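Local coordinates for ScaE cell-surface anchored scaffoldin protein (Ruminococcus flavefaciens, PDB 2ZF9) that probably anchors the cellulosome to the bacterial cell surface, its cohesin module, the part crystallised, binding the dockerin of a partner protein, at residues V51-S56 against Y143-A148; L79-D82 against A86-T89. All coordinates share one frame; numbering follows the deposited sequence.

Contact 1. Residues V51-S56 against Y143-A148; sequences VTMELS and YDVQVA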
ATOM      1  N   VAL A  51      -6.309   7.718 -12.653  1.00 23.13           N
ATOM      2  CA  VAL A  51      -5.536   6.501 -12.791  1.00 21.78           C
ATOM      3  C   VAL A  51      -5.934   5.510 -11.687  1.00 21.20           C
ATOM      4  O   VAL A  51      -5.850   5.828 -10.492  1.00 19.77           O
ATOM      5  CB  VAL A  51      -3.991   6.803 -12.738  1.00 22.02           C
ATOM      6  CG1 VAL A  51      -3.208   5.539 -12.954  1.00 24.06           C
ATOM      7  CG2 VAL A  51      -3.586   7.842 -13.794  1.00 22.31           C
ATOM      8  N   THR A  52      -6.313   4.300 -12.084  1.00 22.35           N
ATOM      9  CA  THR A  52      -6.535   3.215 -11.126  1.00 23.35           C
ATOM     10  C   THR A  52      -5.210   2.661 -10.611  1.00 21.42           C
ATOM     11  O   THR A  52      -4.369   2.209 -11.385  1.00 20.62           O
ATOM     12  CB  THR A  52      -7.354   2.080 -11.758  1.00 24.94           C
ATOM     13  OG1 THR A  52      -8.644   2.601 -12.081  1.00 26.78           O
ATOM     14  CG2 THR A  52      -7.526   0.899 -10.747  1.00 23.56           C
HETATM   15  N   MSE A  53      -5.028   2.728  -9.293  1.00 17.14           N
HETATM   16  CA  MSE A  53      -3.818   2.232  -8.635  1.00 18.19           C
HETATM   17  C   MSE A  53      -4.172   1.056  -7.733  1.00 18.31           C
HETATM   18  O   MSE A  53      -5.292   0.989  -7.217  1.00 17.70           O
HETATM   19  CB  MSE A  53      -3.205   3.364  -7.800  1.00 15.56           C
HETATM   20  CG  MSE A  53      -2.831   4.639  -8.627  1.00 19.75           C
HETATM   21 SE   MSE A  53      -1.343   4.212  -9.869  1.00 30.97          SE
HETATM   22  CE  MSE A  53       0.133   4.262  -8.526  1.00 19.87           C
ATOM     23  N   GLU A  54      -3.225   0.131  -7.559  1.00 19.64           N
ATOM     24  CA  GLU A  54      -3.417  -1.070  -6.726  1.00 20.42           C
ATOM     25  C   GLU A  54      -2.304  -1.263  -5.711  1.00 21.75           C
ATOM     26  O   GLU A  54      -1.120  -1.159  -6.045  1.00 17.74           O
ATOM     27  CB  GLU A  54      -3.492  -2.333  -7.603  1.00 19.85           C
ATOM     28  CG  GLU A  54      -4.720  -2.339  -8.526  1.00 22.12           C
ATOM     29  CD  GLU A  54      -4.670  -3.412  -9.593  1.00 24.88           C
ATOM     30  OE1 GLU A  54      -3.565  -3.834 -10.037  1.00 23.69           O
ATOM     31  OE2 GLU A  54      -5.774  -3.843  -9.973  1.00 32.50           O
ATOM     32  N   LEU A  55      -2.698  -1.554  -4.473  1.00 20.21           N
ATOM     33  CA  LEU A  55      -1.784  -2.086  -3.485  1.00 19.39           C
ATOM     34  C   LEU A  55      -1.957  -3.594  -3.473  1.00 17.83           C
ATOM     35  O   LEU A  55      -3.050  -4.105  -3.201  1.00 18.78           O
ATOM     36  CB  LEU A  55      -2.047  -1.490  -2.091  1.00 17.00           C
ATOM     37  CG  LEU A  55      -1.296  -2.058  -0.865  1.00 20.23           C
ATOM     38  CD1 LEU A  55       0.187  -1.807  -0.957  1.00 18.54           C
ATOM     39  CD2 LEU A  55      -1.825  -1.375   0.419  1.00 24.90           C
ATOM     40  N   SER A  56      -0.874  -4.307  -3.791  1.00 15.85           N
ATOM     41  CA  SER A  56      -0.900  -5.781  -3.860  1.00 20.30           C
ATOM     42  C   SER A  56      -0.050  -6.452  -2.793  1.00 20.40           C
ATOM     43  O   SER A  56       0.890  -5.842  -2.272  1.00 19.81           O
ATOM     44  CB  SER A  56      -0.410  -6.240  -5.255  1.00 18.65           C
ATOM     45  OG  SER A  56      -1.340  -5.792  -6.245  1.00 24.59           O
ATOM     46  N   TYR A 143       5.206  11.112 -10.015  1.00 19.46           N
ATOM     47  CA  TYR A 143       4.467  11.365  -8.772  1.00 20.26           C
ATOM     48  C   TYR A 143       4.484  10.069  -7.964  1.00 21.69           C
ATOM     49  O   TYR A 143       3.878   9.086  -8.397  1.00 21.92           O
ATOM     50  CB  TYR A 143       3.020  11.709  -9.121  1.00 20.74           C
ATOM     51  CG  TYR A 143       2.878  12.820 -10.135  1.00 22.10           C
ATOM     52  CD1 TYR A 143       2.912  14.170  -9.731  1.00 22.65           C
ATOM     53  CD2 TYR A 143       2.701  12.535 -11.491  1.00 21.44           C
ATOM     54  CE1 TYR A 143       2.766  15.210 -10.673  1.00 21.76           C
ATOM     55  CE2 TYR A 143       2.555  13.558 -12.437  1.00 23.34           C
ATOM     56  CZ  TYR A 143       2.610  14.889 -12.021  1.00 23.73           C
ATOM     57  OH  TYR A 143       2.476  15.898 -12.935  1.00 26.85           O
ATOM     58  N   ASP A 144       5.195  10.061  -6.825  1.00 21.34           N
ATOM     59  CA  ASP A 144       5.379   8.854  -5.992  1.00 20.72           C
ATOM     60  C   ASP A 144       4.081   8.488  -5.244  1.00 17.59           C
ATOM     61  O   ASP A 144       3.314   9.370  -4.823  1.00 17.18           O
ATOM     62  CB  ASP A 144       6.501   9.070  -4.944  1.00 21.38           C
ATOM     63  CG  ASP A 144       7.869   9.153  -5.556  1.00 30.07           C
ATOM     64  OD1 ASP A 144       8.110   8.478  -6.572  1.00 27.42           O
ATOM     65  OD2 ASP A 144       8.704   9.880  -5.001  1.00 29.69           O
ATOM     66  N   VAL A 145       3.856   7.183  -5.085  1.00 17.81           N
ATOM     67  CA  VAL A 145       2.700   6.676  -4.316  1.00 19.36           C
ATOM     68  C   VAL A 145       3.262   5.548  -3.448  1.00 18.91           C
ATOM     69  O   VAL A 145       3.804   4.560  -3.968  1.00 16.77           O
ATOM     70  CB  VAL A 145       1.605   6.135  -5.300  1.00 18.85           C
ATOM     71  CG1 VAL A 145       0.368   5.611  -4.534  1.00 17.81           C
ATOM     72  CG2 VAL A 145       1.203   7.221  -6.310  1.00 17.68           C
ATOM     73  N   GLN A 146       3.094   5.695  -2.133  1.00 18.57           N
ATOM     74  CA  GLN A 146       3.917   5.010  -1.163  1.00 17.17           C
ATOM     75  C   GLN A 146       3.119   4.439   0.011  1.00 17.23           C
ATOM     76  O   GLN A 146       2.181   5.065   0.515  1.00 16.97           O
ATOM     77  CB  GLN A 146       4.952   5.988  -0.591  1.00 17.50           C
ATOM     78  CG  GLN A 146       5.910   6.547  -1.622  1.00 17.11           C
ATOM     79  CD  GLN A 146       6.896   7.543  -1.004  1.00 21.39           C
ATOM     80  OE1 GLN A 146       6.552   8.307  -0.094  1.00 30.12           O
ATOM     81  NE2 GLN A 146       8.107   7.533  -1.502  1.00 23.25           N
ATOM     82  N   VAL A 147       3.558   3.278   0.486  1.00 15.09           N
ATOM     83  CA  VAL A 147       3.202   2.838   1.847  1.00 14.62           C
ATOM     84  C   VAL A 147       4.111   3.544   2.831  1.00 15.71           C
ATOM     85  O   VAL A 147       5.319   3.555   2.647  1.00 17.89           O
ATOM     86  CB  VAL A 147       3.401   1.305   2.034  1.00 14.48           C
ATOM     87  CG1 VAL A 147       3.084   0.904   3.536  1.00 13.35           C
ATOM     88  CG2 VAL A 147       2.485   0.527   1.037  1.00 16.12           C
ATOM     89  N   ALA A 148       3.531   4.127   3.875  1.00 15.72           N
ATOM     90  CA  ALA A 148       4.303   4.868   4.875  1.00 20.34           C
ATOM     91  C   ALA A 148       4.081   4.236   6.252  1.00 20.60           C
ATOM     92  O   ALA A 148       2.993   3.751   6.523  1.00 24.46           O
ATOM     93  CB  ALA A 148       3.836   6.344   4.899  1.00 19.95           C
TER
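Met53, present as selenomethionine, and Val145 reach toward each other tip to tip across the interior. The terminal CE methyl of Met53 lies 3.8 Å from CG2 of Val145 and almost as near to the branch point of the valine, so it abuts one side of the fork. The Met53 chain does not extend straight to get there: it is bent at chi2 (-67°) and again at chi3 (-78°), and these two bends turn the terminal SE-CE bond toward the valine. On Val145 the methyl used is the one beside the backbone N, CG2.

The second pair meets differently. Leu55 and Val147 cross at about a right angle, with CD1 of the leucine set against CG2 of the valine at 3.8 Å. Each pair therefore rests on a single methyl–methyl approach, and the area buried between the two segments is modest, 131 Å². All four side chains are buried and start out toward the opposite backbone, two residues apart on each strand, as alternation along extended chains requires.

Where they touch, the two short segments run in nearly the same direction, 15° apart, yet their backbones are too distant to pair: the CA atoms of Met53 and Val145 are 9.0 Å apart, those of Leu55 and Val147 8.8 Å. Each strand is bonded instead to its own neighbours, 50-58 to 33-41 and 124-132, and 142-149 to 66-73 and 180-187. Met53 also touches Phe129 and Ile185, and Leu55 touches Leu69 and Ile71, so the methyl contacts merge into a wider apolar layer. Such face-to-face packing of two sheets through facing aliphatic side chains is the core of the jelly-roll beta-sandwich of cohesin modules.

Contact 2. Residues L79-D82 against A86-T89; sequences LIPD and ALAT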
ATOM      1  N   LEU A  79      -6.839  12.239  -4.693  1.00 19.82           N
ATOM      2  CA  LEU A  79      -7.591  10.985  -4.479  1.00 20.47           C
ATOM      3  C   LEU A  79      -9.043  11.184  -4.880  1.00 22.26           C
ATOM      4  O   LEU A  79      -9.729  12.059  -4.347  1.00 23.36           O
ATOM      5  CB  LEU A  79      -7.518  10.541  -3.019  1.00 18.45           C
ATOM      6  CG  LEU A  79      -8.189   9.208  -2.619  1.00 19.28           C
ATOM      7  CD1 LEU A  79      -7.495   7.976  -3.255  1.00 16.79           C
ATOM      8  CD2 LEU A  79      -8.158   9.085  -1.118  1.00 24.77           C
ATOM      9  N   ILE A  80      -9.510  10.350  -5.796  1.00 20.52           N
ATOM     10  CA  ILE A  80     -10.862  10.463  -6.317  1.00 19.93           C
ATOM     11  C   ILE A  80     -11.831   9.399  -5.719  1.00 19.74           C
ATOM     12  O   ILE A  80     -11.735   8.237  -6.076  1.00 21.23           O
ATOM     13  CB  ILE A  80     -10.855  10.356  -7.841  1.00 20.20           C
ATOM     14  CG1 ILE A  80      -9.884  11.383  -8.480  1.00 20.09           C
ATOM     15  CG2 ILE A  80     -12.281  10.491  -8.422  1.00 26.81           C
ATOM     16  CD1 ILE A  80     -10.153  12.874  -8.064  1.00 19.40           C
ATOM     17  N   PRO A  81     -12.743   9.805  -4.809  1.00 21.04           N
ATOM     18  CA  PRO A  81     -13.650   8.807  -4.235  1.00 23.98           C
ATOM     19  C   PRO A  81     -14.556   8.296  -5.345  1.00 25.78           C
ATOM     20  O   PRO A  81     -14.798   9.044  -6.314  1.00 25.42           O
ATOM     21  CB  PRO A  81     -14.459   9.614  -3.211  1.00 24.69           C
ATOM     22  CG  PRO A  81     -13.554  10.851  -2.891  1.00 24.82           C
ATOM     23  CD  PRO A  81     -12.986  11.151  -4.237  1.00 23.78           C
ATOM     24  N   ASP A  82     -15.050   7.060  -5.237  1.00 21.47           N
ATOM     25  CA  ASP A  82     -15.914   6.547  -6.307  1.00 21.63           C
ATOM     26  C   ASP A  82     -17.336   7.059  -6.164  1.00 21.03           C
ATOM     27  O   ASP A  82     -17.609   7.924  -5.335  1.00 21.61           O
ATOM     28  CB  ASP A  82     -15.855   5.022  -6.429  1.00 20.84           C
ATOM     29  CG  ASP A  82     -16.480   4.291  -5.236  1.00 24.48           C
ATOM     30  OD1 ASP A  82     -17.252   4.905  -4.451  1.00 23.84           O
ATOM     31  OD2 ASP A  82     -16.164   3.087  -5.084  1.00 26.29           O
ATOM     32  N   ALA A  86     -16.639   5.910  -1.675  1.00 23.19           N
ATOM     33  CA  ALA A  86     -15.538   5.065  -1.168  1.00 21.98           C
ATOM     34  C   ALA A  86     -14.171   5.562  -1.645  1.00 21.07           C
ATOM     35  O   ALA A  86     -13.984   5.872  -2.856  1.00 19.36           O
ATOM     36  CB  ALA A  86     -15.747   3.617  -1.595  1.00 22.86           C
ATOM     37  N   LEU A  87     -13.204   5.605  -0.729  1.00 19.59           N
ATOM     38  CA  LEU A  87     -11.859   6.110  -1.055  1.00 18.02           C
ATOM     39  C   LEU A  87     -11.017   5.046  -1.717  1.00 20.68           C
ATOM     40  O   LEU A  87     -10.104   5.353  -2.476  1.00 20.33           O
ATOM     41  CB  LEU A  87     -11.142   6.566   0.199  1.00 18.09           C
ATOM     42  CG  LEU A  87     -11.800   7.717   0.958  1.00 26.37           C
ATOM     43  CD1 LEU A  87     -10.864   8.095   2.061  1.00 29.46           C
ATOM     44  CD2 LEU A  87     -12.074   8.903   0.044  1.00 26.98           C
ATOM     45  N   ALA A  88     -11.315   3.784  -1.394  1.00 16.92           N
ATOM     46  CA  ALA A  88     -10.662   2.644  -2.030  1.00 19.31           C
ATOM     47  C   ALA A  88     -11.632   1.473  -1.922  1.00 19.43           C
ATOM     48  O   ALA A  88     -12.549   1.519  -1.109  1.00 19.78           O
ATOM     49  CB  ALA A  88      -9.363   2.315  -1.323  1.00 18.98           C
ATOM     50  N   THR A  89     -11.412   0.451  -2.746  1.00 19.36           N
ATOM     51  CA  THR A  89     -12.232  -0.760  -2.778  1.00 20.33           C
ATOM     52  C   THR A  89     -11.348  -1.993  -2.572  1.00 22.39           C
ATOM     53  O   THR A  89     -10.324  -2.161  -3.267  1.00 19.27           O
ATOM     54  CB  THR A  89     -12.866  -0.835  -4.166  1.00 20.29           C
ATOM     55  OG1 THR A  89     -13.819   0.223  -4.265  1.00 24.03           O
ATOM     56  CG2 THR A  89     -13.582  -2.204  -4.386  1.00 27.28           C
TER
HETATM   57  O   HOH W   1     -10.313   6.032  -5.109  1.00 19.12           O
HETATM   58  O   HOH W   2     -13.215   2.807  -4.302  1.00 36.25           O
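Asp82 and Ala86 grip each other through two hydrogen bonds. The backbone N of Asp82 donates to Ala86 O at 2.9 Å in a nearly straight bond (161° at the hydrogen). In return, Ala86 N donates to Asp82 OD1 at 3.0 Å, arriving well above the carboxylate plane, 50° out of it. With chi1 at 68°, the carboxylate of Asp82 is tucked between its own backbone N and carbonyl carbon, which folds it back over the turn. OD1 also accepts from Asp84 N, giving an Asx turn, so two backbone N-H groups hold this one oxygen.

The turn lies in an excursion between strands 78-79 and 89-90, which both pair antiparallel with strand 124-132; this is consistent with a beta flap, the kind of insertion that interrupts a strand in some cohesins.

Next to Ala86, Leu87 forms the apolar part of the contact. With CG beside the backbone N, CD1 continues the extended chain while CD2, the branch that bends aside, comes to 3.8 Å from Pro81 CG, the two side chains lying side by side and pointing the same way. Leu79 instead crosses Leu87 at about a right angle, CD2 to CD2 at 4.1 Å, while the Leu79 side chain also packs on Phe110 and Leu131.

Water fills in where the chains do not bond directly. One molecule donates to Ile80 O (2.8 Å) and to Leu87 O (2.7 Å). A second donates to Asp82 OD2 at 3.1 Å and is also hydrogen-bonded to Thr89 OG1, at 2.7 Å, linking two side chains that cross without direct bonding.

How the contacts relate
Strand 124-132 connects the two contacts, although they do not touch: their centres are 13 Å apart and their nearest atoms about 7 Å. Residues 51-56 bond to it through the backbones of Val51, Met53 and Leu55, while the excursion of contact 2 is tied to it at Ile80, through Val130, and at Thr89, through Ser128. Leu131 of that strand touches both Val145 of contact 1 and Leu79 of contact 2. Contact 1 is deep in the sandwich and closes a long loop of chain; contact 2 is nested within that loop, at the surface about 14 Å from the chain centre. Neither contact includes a bound ligand.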